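Local coordinates for protein GTPase HflX (Sulfolobus solfataricus P2, PDB 2QTF) that hydrolyses GTP, associates with the 50S ribosomal subunit and may act during protein synthesis or ribosome biogenesis, at residues R345-I348 / Y349-A352; K47-Q50 / I51-D54; V83-K86 / I87-L90. One frame throughout, in Å; residues are numbered along the deposited sequence.

Contact 1 (R345-I348 / Y349-A352); sequences RDKI and YQLA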
ATOM      1  N   ARG A 345       9.495  13.131  16.525  1.00 22.20           N
ATOM      2  CA  ARG A 345      10.407  12.368  17.434  1.00 21.45           C
ATOM      3  C   ARG A 345      10.037  12.390  18.870  1.00 20.52           C
ATOM      4  O   ARG A 345       9.947  11.335  19.482  1.00 21.93           O
ATOM      5  CB  ARG A 345      11.901  12.887  17.229  1.00 22.26           C
ATOM      6  CG  ARG A 345      12.971  12.193  18.185  1.00 26.09           C
ATOM      7  CD  ARG A 345      14.367  12.906  17.969  1.00 22.81           C
ATOM      8  NE  ARG A 345      15.339  12.340  18.916  1.00 23.77           N
ATOM      9  CZ  ARG A 345      15.399  12.704  20.160  1.00 29.30           C
ATOM     10  NH1 ARG A 345      14.573  13.679  20.574  1.00 24.44           N
ATOM     11  NH2 ARG A 345      16.319  12.157  20.955  1.00 28.59           N
ATOM     12  N   ASP A 346       9.860  13.581  19.495  1.00 22.03           N
ATOM     13  CA  ASP A 346       9.529  13.649  20.870  1.00 20.24           C
ATOM     14  C   ASP A 346       8.163  12.967  21.206  1.00 22.84           C
ATOM     15  O   ASP A 346       7.982  12.362  22.271  1.00 23.53           O
ATOM     16  CB  ASP A 346       9.413  15.079  21.299  1.00 22.37           C
ATOM     17  CG  ASP A 346      10.817  15.807  21.338  1.00 21.86           C
ATOM     18  OD1 ASP A 346      11.796  15.049  21.409  1.00 23.10           O
ATOM     19  OD2 ASP A 346      10.837  17.046  21.229  1.00 18.43           O
ATOM     20  N   LYS A 347       7.194  13.143  20.332  1.00 23.20           N
ATOM     21  CA  LYS A 347       5.897  12.461  20.604  1.00 22.79           C
ATOM     22  C   LYS A 347       5.993  10.925  20.506  1.00 21.89           C
ATOM     23  O   LYS A 347       5.412  10.241  21.322  1.00 23.43           O
ATOM     24  CB  LYS A 347       4.810  12.947  19.655  1.00 22.35           C
ATOM     25  CG  LYS A 347       4.511  14.418  19.867  1.00 22.70           C
ATOM     26  CD  LYS A 347       3.698  14.554  21.190  1.00 25.28           C
ATOM     27  CE  LYS A 347       3.516  16.078  21.535  1.00 27.87           C
ATOM     28  NZ  LYS A 347       2.575  15.958  22.634  1.00 33.07           N
ATOM     29  N   ILE A 348       6.774  10.409  19.591  1.00 21.65           N
ATOM     30  CA  ILE A 348       7.030   8.960  19.554  1.00 22.45           C
ATOM     31  C   ILE A 348       7.737   8.431  20.783  1.00 24.24           C
ATOM     32  O   ILE A 348       7.341   7.425  21.387  1.00 24.91           O
ATOM     33  CB  ILE A 348       7.824   8.618  18.308  1.00 23.41           C
ATOM     34  CG1 ILE A 348       6.845   8.758  17.081  1.00 21.33           C
ATOM     35  CG2 ILE A 348       8.315   7.172  18.390  1.00 24.41           C
ATOM     36  CD1 ILE A 348       7.614   8.771  15.800  1.00 21.51           C
ATOM     37  N   TYR A 349       8.759   9.169  21.226  1.00 24.43           N
ATOM     38  CA  TYR A 349       9.347   8.865  22.543  1.00 24.95           C
ATOM     39  C   TYR A 349       8.298   8.891  23.674  1.00 22.51           C
ATOM     40  O   TYR A 349       8.243   8.016  24.555  1.00 23.16           O
ATOM     41  CB  TYR A 349      10.530   9.867  22.899  1.00 24.89           C
ATOM     42  CG  TYR A 349      11.197   9.451  24.203  1.00 23.28           C
ATOM     43  CD1 TYR A 349      12.083   8.336  24.223  1.00 24.30           C
ATOM     44  CD2 TYR A 349      10.964  10.141  25.364  1.00 31.73           C
ATOM     45  CE1 TYR A 349      12.710   7.933  25.418  1.00 26.96           C
ATOM     46  CE2 TYR A 349      11.585   9.767  26.585  1.00 31.21           C
ATOM     47  CZ  TYR A 349      12.447   8.670  26.592  1.00 29.51           C
ATOM     48  OH  TYR A 349      13.031   8.294  27.767  1.00 30.77           O
ATOM     49  N   GLN A 350       7.467   9.894  23.719  1.00 24.11           N
ATOM     50  CA  GLN A 350       6.546   9.974  24.839  1.00 27.30           C
ATOM     51  C   GLN A 350       5.528   8.833  24.751  1.00 25.47           C
ATOM     52  O   GLN A 350       5.074   8.300  25.745  1.00 23.74           O
ATOM     53  CB  GLN A 350       5.744  11.264  24.794  1.00 26.77           C
ATOM     54  CG  GLN A 350       6.457  12.622  25.122  1.00 36.97           C
ATOM     55  CD  GLN A 350       5.648  13.865  24.575  1.00 36.87           C
ATOM     56  OE1 GLN A 350       4.386  13.868  24.595  1.00 46.26           O
ATOM     57  NE2 GLN A 350       6.378  14.886  24.059  1.00 44.95           N
ATOM     58  N   LEU A 351       5.140   8.466  23.527  1.00 24.88           N
ATOM     59  CA  LEU A 351       4.192   7.321  23.351  1.00 24.80           C
ATOM     60  C   LEU A 351       4.882   6.056  23.834  1.00 23.90           C
ATOM     61  O   LEU A 351       4.293   5.241  24.536  1.00 24.79           O
ATOM     62  CB  LEU A 351       3.833   7.222  21.849  1.00 24.00           C
ATOM     63  CG  LEU A 351       2.948   6.059  21.334  1.00 26.54           C
ATOM     64  CD1 LEU A 351       1.681   5.925  22.186  1.00 23.96           C
ATOM     65  CD2 LEU A 351       2.630   6.531  19.821  1.00 23.80           C
ATOM     66  N   ALA A 352       6.135   5.897  23.464  1.00 24.87           N
ATOM     67  CA  ALA A 352       6.927   4.686  23.776  1.00 26.70           C
ATOM     68  C   ALA A 352       7.105   4.550  25.319  1.00 28.21           C
ATOM     69  O   ALA A 352       6.937   3.459  25.907  1.00 28.51           O
ATOM     70  CB  ALA A 352       8.262   4.654  23.037  1.00 25.57           C
TER

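Contact 2 (K47-Q50 / I51-D54); sequences KLQQ and IKND. With ACT (acetate ion), chain I.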
ATOM      1  N   LYS A  47       6.281  -0.351 -28.870  1.00 23.72           N
ATOM      2  CA  LYS A  47       6.627  -0.077 -27.469  1.00 26.43           C
ATOM      3  C   LYS A  47       6.994  -1.374 -26.701  1.00 24.26           C
ATOM      4  O   LYS A  47       7.932  -1.443 -25.877  1.00 24.89           O
ATOM      5  CB  LYS A  47       5.451   0.731 -26.824  1.00 26.05           C
ATOM      6  CG  LYS A  47       5.811   1.227 -25.478  1.00 32.24           C
ATOM      7  CD  LYS A  47       7.110   2.013 -25.392  1.00 33.08           C
ATOM      8  CE  LYS A  47       7.023   3.427 -25.992  1.00 34.96           C
ATOM      9  NZ  LYS A  47       8.307   4.294 -25.651  1.00 34.28           N
ATOM     10  N   LEU A  48       6.241  -2.416 -26.954  1.00 23.18           N
ATOM     11  CA  LEU A  48       6.545  -3.709 -26.312  1.00 23.93           C
ATOM     12  C   LEU A  48       7.957  -4.198 -26.674  1.00 23.51           C
ATOM     13  O   LEU A  48       8.680  -4.766 -25.840  1.00 20.66           O
ATOM     14  CB  LEU A  48       5.484  -4.728 -26.738  1.00 23.90           C
ATOM     15  CG  LEU A  48       5.509  -6.120 -26.034  1.00 25.44           C
ATOM     16  CD1 LEU A  48       5.527  -5.768 -24.453  1.00 29.07           C
ATOM     17  CD2 LEU A  48       4.189  -6.787 -26.384  1.00 29.33           C
ATOM     18  N   GLN A  49       8.354  -3.983 -27.933  1.00 23.64           N
ATOM     19  CA  GLN A  49       9.706  -4.397 -28.389  1.00 24.90           C
ATOM     20  C   GLN A  49      10.740  -3.552 -27.726  1.00 21.24           C
ATOM     21  O   GLN A  49      11.808  -4.055 -27.331  1.00 23.31           O
ATOM     22  CB  GLN A  49       9.937  -4.335 -29.940  1.00 24.59           C
ATOM     23  CG  GLN A  49       8.958  -5.203 -30.728  1.00 25.23           C
ATOM     24  CD  GLN A  49       8.874  -6.606 -30.241  1.00 28.20           C
ATOM     25  OE1 GLN A  49       9.888  -7.273 -30.059  1.00 31.91           O
ATOM     26  NE2 GLN A  49       7.658  -7.087 -29.989  1.00 29.72           N
ATOM     27  N   GLN A  50      10.466  -2.295 -27.539  1.00 21.50           N
ATOM     28  CA  GLN A  50      11.450  -1.470 -26.875  1.00 23.45           C
ATOM     29  C   GLN A  50      11.671  -1.939 -25.446  1.00 23.86           C
ATOM     30  O   GLN A  50      12.806  -2.054 -24.946  1.00 23.89           O
ATOM     31  CB  GLN A  50      10.946  -0.001 -26.751  1.00 23.53           C
ATOM     32  CG  GLN A  50      11.257   0.853 -27.892  1.00 34.10           C
ATOM     33  CD  GLN A  50      10.354   2.051 -27.972  1.00 45.14           C
ATOM     34  OE1 GLN A  50      10.084   2.683 -26.968  1.00 46.80           O
ATOM     35  NE2 GLN A  50       9.849   2.350 -29.190  1.00 53.60           N
ATOM     36  N   ILE A  51      10.571  -2.128 -24.742  1.00 23.65           N
ATOM     37  CA  ILE A  51      10.645  -2.632 -23.297  1.00 22.52           C
ATOM     38  C   ILE A  51      11.234  -3.993 -23.208  1.00 24.18           C
ATOM     39  O   ILE A  51      12.124  -4.207 -22.356  1.00 25.80           O
ATOM     40  CB  ILE A  51       9.240  -2.642 -22.709  1.00 23.00           C
ATOM     41  CG1 ILE A  51       8.784  -1.170 -22.612  1.00 25.35           C
ATOM     42  CG2 ILE A  51       9.164  -3.472 -21.312  1.00 21.79           C
ATOM     43  CD1 ILE A  51       7.238  -1.012 -22.530  1.00 28.35           C
ATOM     44  N   LYS A  52      10.884  -4.905 -24.118  1.00 24.03           N
ATOM     45  CA  LYS A  52      11.526  -6.241 -24.140  1.00 26.58           C
ATOM     46  C   LYS A  52      13.049  -6.109 -24.149  1.00 26.29           C
ATOM     47  O   LYS A  52      13.746  -6.840 -23.431  1.00 27.72           O
ATOM     48  CB  LYS A  52      11.107  -7.015 -25.416  1.00 25.17           C
ATOM     49  CG  LYS A  52      11.839  -8.339 -25.659  1.00 33.28           C
ATOM     50  CD  LYS A  52      11.735  -8.746 -27.183  1.00 33.36           C
ATOM     51  CE  LYS A  52      10.328  -9.172 -27.614  1.00 42.04           C
ATOM     52  NZ  LYS A  52      10.242  -9.752 -29.085  1.00 38.83           N
ATOM     53  N   ASN A  53      13.581  -5.171 -24.930  1.00 26.08           N
ATOM     54  CA  ASN A  53      15.045  -5.116 -25.193  1.00 27.67           C
ATOM     55  C   ASN A  53      15.800  -4.117 -24.341  1.00 27.45           C
ATOM     56  O   ASN A  53      16.974  -3.897 -24.544  1.00 26.51           O
ATOM     57  CB  ASN A  53      15.312  -4.795 -26.710  1.00 27.89           C
ATOM     58  CG  ASN A  53      14.976  -5.979 -27.610  1.00 33.44           C
ATOM     59  OD1 ASN A  53      15.208  -7.086 -27.208  1.00 44.42           O
ATOM     60  ND2 ASN A  53      14.286  -5.744 -28.731  1.00 38.13           N
ATOM     61  N   ASP A  54      15.116  -3.440 -23.446  1.00 27.01           N
ATOM     62  CA  ASP A  54      15.708  -2.392 -22.699  1.00 27.41           C
ATOM     63  C   ASP A  54      16.176  -2.928 -21.323  1.00 31.06           C
ATOM     64  O   ASP A  54      15.385  -3.198 -20.414  1.00 26.69           O
ATOM     65  CB  ASP A  54      14.758  -1.204 -22.561  1.00 25.97           C
ATOM     66  CG  ASP A  54      15.426  -0.002 -21.845  1.00 28.20           C
ATOM     67  OD1 ASP A  54      16.508  -0.131 -21.211  1.00 33.14           O
ATOM     68  OD2 ASP A  54      14.855   1.063 -21.937  1.00 30.60           O
TER
HETATM   69  C   ACT I 602       8.345   5.258 -29.527  1.00 28.29           C
HETATM   70  O   ACT I 602       7.689   5.957 -30.156  1.00 25.85           O
HETATM   71  OXT ACT I 602       8.073   3.854 -29.451  1.00 35.23           O
HETATM   72  CH3 ACT I 602       9.282   6.248 -29.019  1.00 22.51           C

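Contact 3 (V83-K86 / I87-L90); sequences VLDK and ILLL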
ATOM      1  N   VAL A  83       5.257  -8.864 -16.271  1.00 22.55           N
ATOM      2  CA  VAL A  83       4.216  -7.835 -16.487  1.00 23.16           C
ATOM      3  C   VAL A  83       3.224  -7.933 -15.282  1.00 21.44           C
ATOM      4  O   VAL A  83       2.831  -9.060 -14.886  1.00 23.42           O
ATOM      5  CB  VAL A  83       3.489  -7.965 -17.905  1.00 24.60           C
ATOM      6  CG1 VAL A  83       2.880  -9.401 -18.144  1.00 24.35           C
ATOM      7  CG2 VAL A  83       2.306  -7.047 -17.968  1.00 20.94           C
ATOM      8  N   LEU A  84       2.847  -6.791 -14.725  1.00 22.26           N
ATOM      9  CA  LEU A  84       1.861  -6.750 -13.632  1.00 21.21           C
ATOM     10  C   LEU A  84       0.744  -5.930 -14.224  1.00 21.41           C
ATOM     11  O   LEU A  84       1.005  -4.835 -14.692  1.00 22.28           O
ATOM     12  CB  LEU A  84       2.432  -5.966 -12.440  1.00 20.42           C
ATOM     13  CG  LEU A  84       3.681  -6.658 -11.807  1.00 21.87           C
ATOM     14  CD1 LEU A  84       4.264  -5.701 -10.629  1.00 22.76           C
ATOM     15  CD2 LEU A  84       3.292  -8.085 -11.328  1.00 22.32           C
ATOM     16  N   ASP A  85      -0.507  -6.393 -14.080  1.00 19.98           N
ATOM     17  CA  ASP A  85      -1.624  -5.482 -14.293  1.00 18.90           C
ATOM     18  C   ASP A  85      -2.052  -4.926 -12.904  1.00 22.25           C
ATOM     19  O   ASP A  85      -1.333  -5.077 -11.885  1.00 17.84           O
ATOM     20  CB  ASP A  85      -2.773  -6.157 -15.087  1.00 19.12           C
ATOM     21  CG  ASP A  85      -3.599  -7.148 -14.260  1.00 23.33           C
ATOM     22  OD1 ASP A  85      -3.122  -7.540 -13.149  1.00 21.55           O
ATOM     23  OD2 ASP A  85      -4.680  -7.562 -14.759  1.00 20.35           O
ATOM     24  N   LYS A  86      -3.230  -4.298 -12.836  1.00 19.06           N
ATOM     25  CA  LYS A  86      -3.557  -3.601 -11.585  1.00 21.31           C
ATOM     26  C   LYS A  86      -3.786  -4.581 -10.423  1.00 17.94           C
ATOM     27  O   LYS A  86      -3.382  -4.288  -9.291  1.00 17.84           O
ATOM     28  CB  LYS A  86      -4.892  -2.834 -11.721  1.00 21.80           C
ATOM     29  CG  LYS A  86      -5.278  -2.149 -10.388  1.00 25.03           C
ATOM     30  CD  LYS A  86      -6.559  -1.282 -10.681  1.00 31.65           C
ATOM     31  CE  LYS A  86      -7.122  -0.730  -9.374  1.00 40.71           C
ATOM     32  NZ  LYS A  86      -8.668  -0.436  -9.425  1.00 39.83           N
ATOM     33  N   ILE A  87      -4.368  -5.715 -10.733  1.00 17.65           N
ATOM     34  CA  ILE A  87      -4.577  -6.792  -9.744  1.00 19.86           C
ATOM     35  C   ILE A  87      -3.246  -7.358  -9.249  1.00 19.33           C
ATOM     36  O   ILE A  87      -3.059  -7.454  -8.080  1.00 17.20           O
ATOM     37  CB  ILE A  87      -5.560  -7.880 -10.243  1.00 20.15           C
ATOM     38  CG1 ILE A  87      -6.937  -7.189 -10.412  1.00 24.24           C
ATOM     39  CG2 ILE A  87      -5.543  -9.137  -9.376  1.00 19.08           C
ATOM     40  CD1 ILE A  87      -8.039  -7.998 -10.278  1.00 36.14           C
ATOM     41  N   LEU A  88      -2.393  -7.784 -10.149  1.00 17.38           N
ATOM     42  CA  LEU A  88      -1.112  -8.369  -9.753  1.00 16.58           C
ATOM     43  C   LEU A  88      -0.227  -7.313  -9.050  1.00 17.36           C
ATOM     44  O   LEU A  88       0.521  -7.663  -8.125  1.00 15.55           O
ATOM     45  CB  LEU A  88      -0.414  -8.961 -10.997  1.00 16.49           C
ATOM     46  CG  LEU A  88      -1.048 -10.249 -11.605  1.00 16.93           C
ATOM     47  CD1 LEU A  88      -0.102 -10.770 -12.742  1.00 22.66           C
ATOM     48  CD2 LEU A  88      -1.307 -11.291 -10.531  1.00 17.95           C
ATOM     49  N   LEU A  89      -0.322  -6.047  -9.425  1.00 15.89           N
ATOM     50  CA  LEU A  89       0.438  -5.006  -8.741  1.00 16.64           C
ATOM     51  C   LEU A  89      -0.001  -4.902  -7.285  1.00 17.14           C
ATOM     52  O   LEU A  89       0.815  -4.761  -6.342  1.00 14.93           O
ATOM     53  CB  LEU A  89       0.307  -3.618  -9.480  1.00 17.74           C
ATOM     54  CG  LEU A  89       0.861  -2.365  -8.708  1.00 15.34           C
ATOM     55  CD1 LEU A  89       2.355  -2.429  -8.656  1.00 17.42           C
ATOM     56  CD2 LEU A  89       0.426  -0.935  -9.262  1.00 21.11           C
ATOM     57  N   LEU A  90      -1.308  -4.832  -7.060  1.00 17.56           N
ATOM     58  CA  LEU A  90      -1.751  -4.645  -5.637  1.00 18.37           C
ATOM     59  C   LEU A  90      -1.424  -5.919  -4.870  1.00 18.49           C
ATOM     60  O   LEU A  90      -1.096  -5.821  -3.674  1.00 18.65           O
ATOM     61  CB  LEU A  90      -3.298  -4.413  -5.539  1.00 18.64           C
ATOM     62  CG  LEU A  90      -3.730  -3.109  -6.201  1.00 26.53           C
ATOM     63  CD1 LEU A  90      -5.287  -2.893  -6.376  1.00 26.24           C
ATOM     64  CD2 LEU A  90      -3.118  -1.926  -5.555  1.00 31.10           C
TER

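Contact 1 (R345-I348 / Y349-A352)
The last helix of the G domain, 341-355, brings K347 and Q350 together on one face, three residues apart. The amide of Q350 comes up against the far end of the K347 chain, its OE1 3.5 Å from K347 CD. The same oxygen takes a weak hydrogen bond from K347 NZ at 3.4 Å. The bend in the K347 chain (chi2 -74°) carries its outer carbons across this amide instead of letting them run straight out from the helix. The stronger partner of NZ is D329, with which it forms a salt bridge, so Q350 is a secondary acceptor on an ammonium already held. The aliphatic part of Q350 covers a backbone carbonyl: its CG lies 3.2 Å from D346 O, which also accepts the backbone N-H of Q350, N to O 2.9 Å. With an alanine here, K347 NZ would probably lose its weak second acceptor and the D346 carbonyl part of its cover, the CG and amide that lie over it. Around this pair the ordinary helical bonds continue: Y349 N to R345 O spans 3.0 Å, and L351 N to K347 O 2.8 Å. Y349 swings its ring out from the helix, CG anti to its own N (chi1 -175°), and its OH bonds to N225. One turn earlier R345 pairs with D346 and reaches N224, next to N225 in the turn between strands 218-223 and 226-232. I348 and A352 lie against I228 of strand 226-232, while L351 and Q350 touch F328 of strand 327-332, and the helix thus packs across these strands of the mixed sheet.

Contact 2 (K47-Q50 / I51-D54)
K52 reaches back along helix 45-52 to Q49. Its CB sits 3.3 Å from L48 O, the carbonyl that also takes the K52 backbone N-H. Farther out, CD passes 3.7 Å from Q49 OE1. The chain then bends (chi3 -70°), which brings CE to 3.1 Å from the same oxygen and lets NZ close a hydrogen bond of 2.7 Å to it. NZ lies in the plane of the Q49 amide, on a lone pair of OE1, with a C=O...N angle of 132°. The two side chains run side by side in the same direction, and NZ has a second partner in the carboxylate of E77 on helix 68-78. The Q49 amide and the E77 carboxylate therefore grip one ammonium group, which would be expected to stabilise its positive charge.

A second lysine-glutamine pair, K47 and Q50, lies on another face of the helix. K47 NZ donates to Q50 OE1 at 2.7 Å, in the amide plane, and also bonds the hydroxyl of Y31; Q50 NE2 faces an acetate ion, probably from the crystallisation liquor. I51 is turned inward, its CD1 4.0 Å from K47 CG, toward A5 and F7 of strand 2-7 and L60 of strand 59-62. Farther on, N53 N is held by Q49 O and more weakly by Q50 O. The arrangement is that of an amphipathic helix flanking a parallel sheet, with i to i+3 lysine-glutamine bonds on its polar faces and leucine and isoleucine toward the strands.

Contact 3 (V83-K86 / I87-L90)
D85 turns its carboxylate back toward the start of helix 86-97 because CG stands between its own N and carbonyl carbon (chi1 75°), which lets OD1 accept the N-H of L88 at 3.1 Å. The bond is almost straight, 179° at the hydrogen, and meets OD1 nearly along the C-O axis. This is the N-cap arrangement: an aspartate just before the helix takes up an amide of the first turn that has no carbonyl ahead of it. The next amide, L89 N, is taken by the D85 backbone O at 2.8 Å, so one residue serves two consecutive N-H groups, one with its side chain and one with its main chain. The other carboxylate oxygen, OD2, is held by the hydroxyl of Y114 on helix 101-121 and by the backbone N of L66.

Apolar groups close in beside the cap. L84 brings CD2 to 3.8 Å from L88 CB, the two side chains crossing at a slant, and its CD1 comes to 4.3 Å from L89 CD1. K86 extends fully from CB, its CG anti to N (chi1 177°), and runs alongside L90, whose CD1 is 4.1 Å from K86 CG; beyond this the ammonium donates to the carbonyl of G239. F71 of helix 68-78 touches both D85 and L88. D85 N itself is buried without a partner. By contrast, three hydrogen bonds hold both oxygens of the D85 carboxylate inside a largely apolar setting, and the positive end of the helix dipole, together with these donors, would be expected to favour its ionised form.

Contacts 2 and 3 belong to the N-terminal domain and its four-stranded parallel sheet, with nearest atoms about 7 Å apart, whereas contact 1 lies in the G domain, its centre about 49 Å from that of contact 2 and on the opposite side of the chain's centre. Contacts 1 and 2 are partly buried and lie on helices flanking different sheets; each sets a lysine against a glutamine, and K347 and K52 also reach a carboxylate. Contact 3 is the buried one, where an edge strand runs into a helix, and there a carboxylate fastened on backbone and tyrosine donors sits among leucines and aromatic residues. Charge is shared near the surface in the first two, and in the third a buried carboxylate caps a helix.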